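Local coordinates for peptide methionine sulfoxide reductase msrA/msrB (Neisseria gonorrhoeae, PDB 2H30), which relays electrons through its N-terminal thioredoxin domain, which can take them from DsbD, to methionine sulfoxide reductases that repair oxidised methionine, at residues L57-E61 with L98-L103; Y34-K39 with S70-I75. The protein carries 2 engineered substitutions. All blocks are in the same frame, centred on the assembly; numbering follows the deposited sequence.

Contact 1. Residues L57-E61 with L98-L103; sequences LGQAE and LNYPKL
Leu57 lays its CB over one face of the Tyr100 ring, 3.9 Å from the ring centroid and only 13° off the ring normal, a CH-pi contact that starts the tight side of this interface. Its two methyls then part company. Leu57 CD1 meets Leu98 CD2 at 3.7 Å, while its CD2 turns to Leu103 CD2. Leu103 uses its other methyl, CD1, against Ala60 CB, at 3.7 Å. These apolar groups form the close-packed inner part, where Leu57, Ala60 and Leu103 are all buried.

The outer part is polar and wetter. Glu61 has CG anti to its backbone N (chi1 -172°) and runs out extended to the type I turn Tyr100-Leu103. There Glu61 OE2 offers its anti lone pair to Lys102 N, a nearly straight bond of 2.8 Å, while the ammonium of Lys102 stays out of contact with the carboxylate. Glu61 OE1 sits at the edge of the Tyr100 ring, in its plane and 3.4 Å from Tyr100 CD1, and a water donates both to it and to Asn99 O. A second water accepts from Gly58 N, where the helix is kinked and this N lacks its bond to the preceding turn; the water also bonds to Tyr100 OH at 2.9 Å.

In the fold, helix 51-64 is thus fastened to the loop that leaves helix 90-95 and leads into strand 105-107. Tyr95 on helix 90-95 touches both Tyr100 and Leu103, and Leu57 also reaches Trp46 in the loop following strand 41-45.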
ATOM      1  N   LEU A  57       4.859   8.710   4.528  1.00 12.61           N
ATOM      2  CA  LEU A  57       5.687   7.984   3.492  1.00 11.94           C
ATOM      3  C   LEU A  57       7.024   7.517   4.095  1.00 12.05           C
ATOM      4  O   LEU A  57       7.425   6.361   3.877  1.00 13.99           O
ATOM      5  CB  LEU A  57       5.940   8.835   2.263  1.00 13.55           C
ATOM      6  CG  LEU A  57       4.716   9.148   1.407  1.00 15.92           C
ATOM      7  CD1 LEU A  57       5.102  10.179   0.386  1.00 16.72           C
ATOM      8  CD2 LEU A  57       4.242   7.844   0.749  1.00 18.40           C
ATOM      9  N   GLY A  58       7.625   8.377   4.920  1.00 12.55           N
ATOM     10  CA  GLY A  58       8.931   7.981   5.536  1.00 13.73           C
ATOM     11  C   GLY A  58       8.750   6.824   6.513  1.00 13.78           C
ATOM     12  O   GLY A  58       9.610   5.954   6.645  1.00 15.78           O
ATOM     13  N   GLN A  59       7.640   6.837   7.243  1.00 14.47           N
ATOM     14  CA  GLN A  59       7.297   5.773   8.141  1.00 15.06           C
ATOM     15  C   GLN A  59       7.145   4.446   7.393  1.00 14.71           C
ATOM     16  O   GLN A  59       7.709   3.438   7.787  1.00 14.44           O
ATOM     17  CB  GLN A  59       5.990   6.175   8.829  1.00 17.10           C
ATOM     18  CG  GLN A  59       5.540   5.200   9.847  1.00 18.84           C
ATOM     19  CD  GLN A  59       4.125   5.587  10.348  1.00 21.07           C
ATOM     20  OE1 GLN A  59       3.213   5.689   9.548  1.00 23.62           O
ATOM     21  NE2 GLN A  59       3.964   5.780  11.655  1.00 23.20           N
ATOM     22  N   ALA A  60       6.354   4.466   6.321  1.00 13.56           N
ATOM     23  CA  ALA A  60       6.144   3.231   5.545  1.00 12.72           C
ATOM     24  C   ALA A  60       7.456   2.734   4.941  1.00 13.62           C
ATOM     25  O   ALA A  60       7.670   1.532   4.878  1.00 13.42           O
ATOM     26  CB  ALA A  60       5.107   3.544   4.408  1.00 14.59           C
ATOM     27  N   GLU A  61       8.298   3.662   4.510  1.00 12.37           N
ATOM     28  CA  GLU A  61       9.602   3.252   3.949  1.00 13.49           C
ATOM     29  C   GLU A  61      10.444   2.549   5.021  1.00 14.21           C
ATOM     30  O   GLU A  61      11.095   1.537   4.728  1.00 15.67           O
ATOM     31  CB  GLU A  61      10.332   4.497   3.443  1.00 13.78           C
ATOM     32  CG  GLU A  61      11.594   4.081   2.685  1.00 16.01           C
ATOM     33  CD  GLU A  61      12.479   5.248   2.324  1.00 18.17           C
ATOM     34  OE1 GLU A  61      12.538   6.264   3.087  1.00 17.95           O
ATOM     35  OE2 GLU A  61      13.167   5.165   1.264  1.00 19.12           O
ATOM     36  N   LEU A  98      10.080  13.602  -4.655  1.00 19.99           N
ATOM     37  CA  LEU A  98      10.139  13.137  -3.272  1.00 19.27           C
ATOM     38  C   LEU A  98      11.256  12.122  -3.148  1.00 20.14           C
ATOM     39  O   LEU A  98      11.722  11.539  -4.171  1.00 21.82           O
ATOM     40  CB  LEU A  98       8.795  12.511  -2.893  1.00 19.37           C
ATOM     41  CG  LEU A  98       7.648  13.507  -2.531  1.00 21.44           C
ATOM     42  CD1 LEU A  98       7.219  14.488  -3.633  1.00 26.32           C
ATOM     43  CD2 LEU A  98       6.453  12.773  -1.922  1.00 19.79           C
ATOM     44  N   ASN A  99      11.727  11.888  -1.934  1.00 18.26           N
ATOM     45  CA  ASN A  99      12.850  11.006  -1.785  1.00 18.11           C
ATOM     46  C   ASN A  99      12.616   9.835  -0.824  1.00 18.00           C
ATOM     47  O   ASN A  99      12.988   9.883   0.369  1.00 18.15           O
ATOM     48  CB  ASN A  99      14.072  11.808  -1.362  1.00 20.39           C
ATOM     49  CG  ASN A  99      15.324  10.957  -1.240  1.00 24.81           C
ATOM     50  OD1 ASN A  99      16.055  11.077  -0.263  1.00 32.85           O
ATOM     51  ND2 ASN A  99      15.567  10.116  -2.211  1.00 24.13           N
ATOM     52  N   TYR A 100      11.986   8.780  -1.367  1.00 17.80           N
ATOM     53  CA  TYR A 100      11.752   7.546  -0.594  1.00 16.99           C
ATOM     54  C   TYR A 100      12.182   6.345  -1.416  1.00 17.20           C
ATOM     55  O   TYR A 100      11.337   5.539  -1.824  1.00 18.56           O
ATOM     56  CB  TYR A 100      10.255   7.430  -0.193  1.00 16.90           C
ATOM     57  CG  TYR A 100       9.889   8.611   0.697  1.00 14.31           C
ATOM     58  CD1 TYR A 100      10.320   8.671   2.013  1.00 17.22           C
ATOM     59  CD2 TYR A 100       9.183   9.699   0.168  1.00 17.10           C
ATOM     60  CE1 TYR A 100      10.046   9.813   2.805  1.00 16.61           C
ATOM     61  CE2 TYR A 100       8.896  10.832   0.964  1.00 17.67           C
ATOM     62  CZ  TYR A 100       9.339  10.869   2.248  1.00 16.79           C
ATOM     63  OH  TYR A 100       9.120  11.948   3.093  1.00 18.04           O
ATOM     64  N   PRO A 101      13.482   6.228  -1.630  1.00 18.87           N
ATOM     65  CA  PRO A 101      13.955   5.250  -2.614  1.00 20.84           C
ATOM     66  C   PRO A 101      13.688   3.808  -2.229  1.00 21.18           C
ATOM     67  O   PRO A 101      13.751   2.952  -3.120  1.00 25.84           O
ATOM     68  CB  PRO A 101      15.454   5.558  -2.705  1.00 21.72           C
ATOM     69  CG  PRO A 101      15.799   6.120  -1.389  1.00 22.29           C
ATOM     70  CD  PRO A 101      14.600   7.014  -1.045  1.00 19.87           C
ATOM     71  N   LYS A 102      13.415   3.476  -0.973  1.00 18.90           N
ATOM     72  CA  LYS A 102      13.137   2.110  -0.613  1.00 19.39           C
ATOM     73  C   LYS A 102      11.658   1.793  -0.423  1.00 18.35           C
ATOM     74  O   LYS A 102      11.309   0.707   0.035  1.00 19.54           O
ATOM     75  CB  LYS A 102      13.878   1.773   0.657  1.00 20.09           C
ATOM     76  CG  LYS A 102      15.430   1.907   0.522  1.00 25.11           C
ATOM     77  CD  LYS A 102      15.995   0.759  -0.288  1.00 32.30           C
ATOM     78  CE  LYS A 102      17.537   0.847  -0.326  1.00 33.16           C
ATOM     79  NZ  LYS A 102      18.022   2.173  -0.881  1.00 41.72           N
ATOM     80  N   LEU A 103      10.784   2.741  -0.783  1.00 16.54           N
ATOM     81  CA  LEU A 103       9.359   2.513  -0.679  1.00 15.00           C
ATOM     82  C   LEU A 103       8.717   2.088  -2.015  1.00 15.45           C
ATOM     83  O   LEU A 103       8.747   2.869  -2.974  1.00 17.97           O
ATOM     84  CB  LEU A 103       8.717   3.860  -0.281  1.00 15.26           C
ATOM     85  CG  LEU A 103       7.189   3.721   0.038  1.00 15.96           C
ATOM     86  CD1 LEU A 103       6.915   2.806   1.212  1.00 17.92           C
ATOM     87  CD2 LEU A 103       6.677   5.120   0.279  1.00 15.91           C
TER
HETATM   88  O   HOH W   1       7.108  11.227   5.021  1.00 15.49           O
HETATM   89  O   HOH W   2      13.802   8.498   2.525  1.00 24.90           O

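Contact 2. Residues Y34-K39 with S70-I75; sequences YLKKDK and SSANLI
Lys39 stretches along the start of the 70-75 segment, extended beyond CG, and its NZ gives a 2.9 Å hydrogen bond to Ser70 O, arriving nearly end-on to the carbonyl at a C=O...N angle of 168°. On the way Lys39 CG passes 3.4 Å from Ser71 O, so the aliphatic part of the chain lies against the backbone just before the strand. At the other end the touch is apolar: Tyr34 CB rests on Ile75 CG2 at 3.7 Å, and Leu35 CD2 faces Ile75 CD1 more loosely, at 4.2 Å, the two side chains crossing at about a right angle. Between these ends the buried side chain of Asn73 lies against the inverse gamma turn centred on Leu35, with Asn73 CG 3.3 Å from Tyr34 O and close to Lys36 N.

One shell out, the type II turn Lys36-Lys39, with Asp38 at positive phi (67°), swings the chain round so that Lys39 comes back beside Ala72. A water donates to Ser71 O at 2.7 Å and, weakly, to Asp38 O. Ser70 OG is held by Ala67 O, and Lys36 NZ turns back to Val33 O. Met20 of helix 16-20 packs on both Leu35 and Ile75.

Backbone bonds from Asn73 to Pro40 and Leu42, and from Ile75 to Leu42 and Lys44, set strand 73-78 parallel beside strand 41-45. Helix 51-64 links these two neighbours, giving the beta-alpha-beta crossover characteristic of the thioredoxin fold; the 34-39 loop runs alongside the beginning of its second strand.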
ATOM      1  N   TYR A  34       7.646  -7.186  -6.396  1.00 16.14           N
ATOM      2  CA  TYR A  34       7.504  -6.994  -4.937  1.00 16.85           C
ATOM      3  C   TYR A  34       6.624  -8.024  -4.287  1.00 18.36           C
ATOM      4  O   TYR A  34       6.613  -8.098  -3.047  1.00 18.91           O
ATOM      5  CB  TYR A  34       6.926  -5.604  -4.642  1.00 17.23           C
ATOM      6  CG  TYR A  34       7.914  -4.543  -5.055  1.00 17.56           C
ATOM      7  CD1 TYR A  34       9.017  -4.231  -4.250  1.00 17.54           C
ATOM      8  CD2 TYR A  34       7.776  -3.855  -6.271  1.00 18.84           C
ATOM      9  CE1 TYR A  34       9.933  -3.257  -4.635  1.00 20.04           C
ATOM     10  CE2 TYR A  34       8.702  -2.874  -6.676  1.00 19.72           C
ATOM     11  CZ  TYR A  34       9.789  -2.595  -5.845  1.00 20.36           C
ATOM     12  OH  TYR A  34      10.728  -1.642  -6.240  1.00 22.22           O
ATOM     13  N   LEU A  35       5.860  -8.796  -5.073  1.00 17.70           N
ATOM     14  CA  LEU A  35       4.810  -9.641  -4.548  1.00 19.15           C
ATOM     15  C   LEU A  35       5.309 -11.059  -4.259  1.00 19.11           C
ATOM     16  O   LEU A  35       4.785 -12.067  -4.816  1.00 20.71           O
ATOM     17  CB  LEU A  35       3.629  -9.682  -5.516  1.00 21.42           C
ATOM     18  CG  LEU A  35       2.960  -8.343  -5.696  1.00 20.12           C
ATOM     19  CD1 LEU A  35       1.844  -8.436  -6.734  1.00 21.26           C
ATOM     20  CD2 LEU A  35       2.392  -7.884  -4.346  1.00 28.45           C
ATOM     21  N   LYS A  36       6.321 -11.127  -3.401  1.00 19.38           N
ATOM     22  CA  LYS A  36       7.026 -12.393  -3.128  1.00 20.38           C
ATOM     23  C   LYS A  36       6.091 -13.474  -2.699  1.00 21.06           C
ATOM     24  O   LYS A  36       5.090 -13.260  -1.979  1.00 20.18           O
ATOM     25  CB  LYS A  36       8.120 -12.218  -2.079  1.00 19.63           C
ATOM     26  CG  LYS A  36       9.089 -11.143  -2.321  1.00 20.27           C
ATOM     27  CD  LYS A  36       9.680 -11.108  -3.724  1.00 19.02           C
ATOM     28  CE  LYS A  36      10.809 -10.075  -3.732  1.00 21.15           C
ATOM     29  NZ  LYS A  36      11.470  -9.881  -5.117  1.00 22.17           N
ATOM     30  N   LYS A  37       6.404 -14.702  -3.138  1.00 23.40           N
ATOM     31  CA  LYS A  37       5.542 -15.820  -2.822  1.00 25.79           C
ATOM     32  C   LYS A  37       5.648 -16.212  -1.349  1.00 25.40           C
ATOM     33  O   LYS A  37       6.648 -15.913  -0.667  1.00 27.05           O
ATOM     34  CB  LYS A  37       5.878 -17.025  -3.747  1.00 27.25           C
ATOM     35  CG  LYS A  37       5.476 -16.785  -5.207  1.00 32.30           C
ATOM     36  CD  LYS A  37       3.971 -16.799  -5.335  1.00 39.99           C
ATOM     37  CE  LYS A  37       3.526 -16.440  -6.733  1.00 44.82           C
ATOM     38  NZ  LYS A  37       2.162 -16.987  -6.997  1.00 47.48           N
ATOM     39  N   ASP A  38       4.591 -16.824  -0.850  1.00 26.01           N
ATOM     40  CA  ASP A  38       4.555 -17.406   0.486  1.00 28.71           C
ATOM     41  C   ASP A  38       4.627 -16.356   1.549  1.00 26.46           C
ATOM     42  O   ASP A  38       5.024 -16.631   2.689  1.00 28.48           O
ATOM     43  CB  ASP A  38       5.705 -18.397   0.680  1.00 29.44           C
ATOM     44  CG  ASP A  38       5.631 -19.554  -0.288  1.00 36.13           C
ATOM     45  OD1 ASP A  38       4.501 -20.090  -0.459  1.00 39.29           O
ATOM     46  OD2 ASP A  38       6.712 -19.883  -0.869  1.00 39.84           O
ATOM     47  N   LYS A  39       4.272 -15.123   1.166  1.00 23.81           N
ATOM     48  CA  LYS A  39       4.191 -14.033   2.132  1.00 21.44           C
ATOM     49  C   LYS A  39       2.840 -13.344   1.949  1.00 19.77           C
ATOM     50  O   LYS A  39       2.411 -13.183   0.825  1.00 21.41           O
ATOM     51  CB  LYS A  39       5.281 -12.993   1.874  1.00 21.42           C
ATOM     52  CG  LYS A  39       6.689 -13.435   2.218  1.00 24.16           C
ATOM     53  CD  LYS A  39       7.618 -12.277   2.062  1.00 24.97           C
ATOM     54  CE  LYS A  39       9.027 -12.724   2.276  1.00 27.92           C
ATOM     55  NZ  LYS A  39      10.000 -11.603   2.283  1.00 30.10           N
ATOM     56  N   SER A  70       9.824  -8.483   7.720  1.00 18.30           N
ATOM     57  CA  SER A  70      10.344  -9.295   6.641  1.00 18.43           C
ATOM     58  C   SER A  70       9.449 -10.458   6.235  1.00 18.66           C
ATOM     59  O   SER A  70       9.621 -10.976   5.115  1.00 20.39           O
ATOM     60  CB  SER A  70      11.760  -9.768   6.939  1.00 19.80           C
ATOM     61  OG  SER A  70      11.690 -10.654   8.014  1.00 23.86           O
ATOM     62  N   SER A  71       8.499 -10.836   7.082  1.00 18.02           N
ATOM     63  CA  SER A  71       7.615 -11.968   6.753  1.00 18.72           C
ATOM     64  C   SER A  71       6.515 -11.562   5.765  1.00 18.89           C
ATOM     65  O   SER A  71       5.759 -12.434   5.336  1.00 19.14           O
ATOM     66  CB  SER A  71       6.960 -12.574   8.009  1.00 20.06           C
ATOM     67  OG  SER A  71       6.073 -11.634   8.588  1.00 23.13           O
ATOM     68  N   ALA A  72       6.398 -10.239   5.470  1.00 16.88           N
ATOM     69  CA  ALA A  72       5.311  -9.779   4.585  1.00 15.93           C
ATOM     70  C   ALA A  72       5.905  -8.963   3.476  1.00 15.20           C
ATOM     71  O   ALA A  72       6.996  -8.408   3.627  1.00 16.35           O
ATOM     72  CB  ALA A  72       4.310  -8.855   5.398  1.00 16.85           C
ATOM     73  N   ASN A  73       5.146  -8.822   2.394  1.00 13.90           N
ATOM     74  CA  ASN A  73       5.471  -7.834   1.367  1.00 14.34           C
ATOM     75  C   ASN A  73       4.797  -6.522   1.772  1.00 13.82           C
ATOM     76  O   ASN A  73       3.596  -6.527   2.000  1.00 16.92           O
ATOM     77  CB  ASN A  73       4.878  -8.238   0.030  1.00 13.99           C
ATOM     78  CG  ASN A  73       5.315  -9.667  -0.426  1.00 14.86           C
ATOM     79  OD1 ASN A  73       4.482 -10.482  -0.808  1.00 19.10           O
ATOM     80  ND2 ASN A  73       6.590  -9.930  -0.342  1.00 14.49           N
ATOM     81  N   LEU A  74       5.565  -5.445   1.868  1.00 13.86           N
ATOM     82  CA  LEU A  74       4.942  -4.141   2.145  1.00 14.38           C
ATOM     83  C   LEU A  74       5.038  -3.297   0.888  1.00 14.93           C
ATOM     84  O   LEU A  74       6.131  -3.050   0.328  1.00 15.86           O
ATOM     85  CB  LEU A  74       5.706  -3.456   3.266  1.00 15.11           C
ATOM     86  CG  LEU A  74       4.964  -3.431   4.548  1.00 22.18           C
ATOM     87  CD1 LEU A  74       5.869  -2.821   5.610  1.00 24.57           C
ATOM     88  CD2 LEU A  74       3.748  -2.557   4.447  1.00 30.71           C
ATOM     89  N   ILE A  75       3.859  -2.923   0.397  1.00 12.88           N
ATOM     90  CA  ILE A  75       3.815  -2.054  -0.776  1.00 13.83           C
ATOM     91  C   ILE A  75       2.813  -0.922  -0.601  1.00 13.84           C
ATOM     92  O   ILE A  75       1.966  -0.977   0.297  1.00 14.87           O
ATOM     93  CB  ILE A  75       3.514  -2.848  -2.049  1.00 16.61           C
ATOM     94  CG1 ILE A  75       2.129  -3.402  -1.956  1.00 16.71           C
ATOM     95  CG2 ILE A  75       4.575  -3.978  -2.273  1.00 16.58           C
ATOM     96  CD1 ILE A  75       1.626  -3.909  -3.285  1.00 24.04           C
TER
HETATM   97  O   HOH W   3       5.625 -15.122   5.637  1.00 29.70           O

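How the contacts relate
Contacts 1 and 2 involve successive elements of the same beta-alpha-beta unit: contact 1 uses helix 51-64, contact 2 the strand 73-78 that follows it. Their centres are about 17 Å apart and their nearest atoms about 5 Å, so they approach without touching. Their segments alternate along the chain, and strand 105-107, which the loop of contact 1 enters, pairs in parallel with strand 73-78 of contact 2. Contact 1 is the one next to the probable redox site: the side chain of Leu57 lies near, without touching, Cys50 and Cys53, a CxxC of thioredoxin type at a helix start. Contact 2 joins a loop to the beginning of a sheet strand by apolar packing and a lysine hydrogen bond.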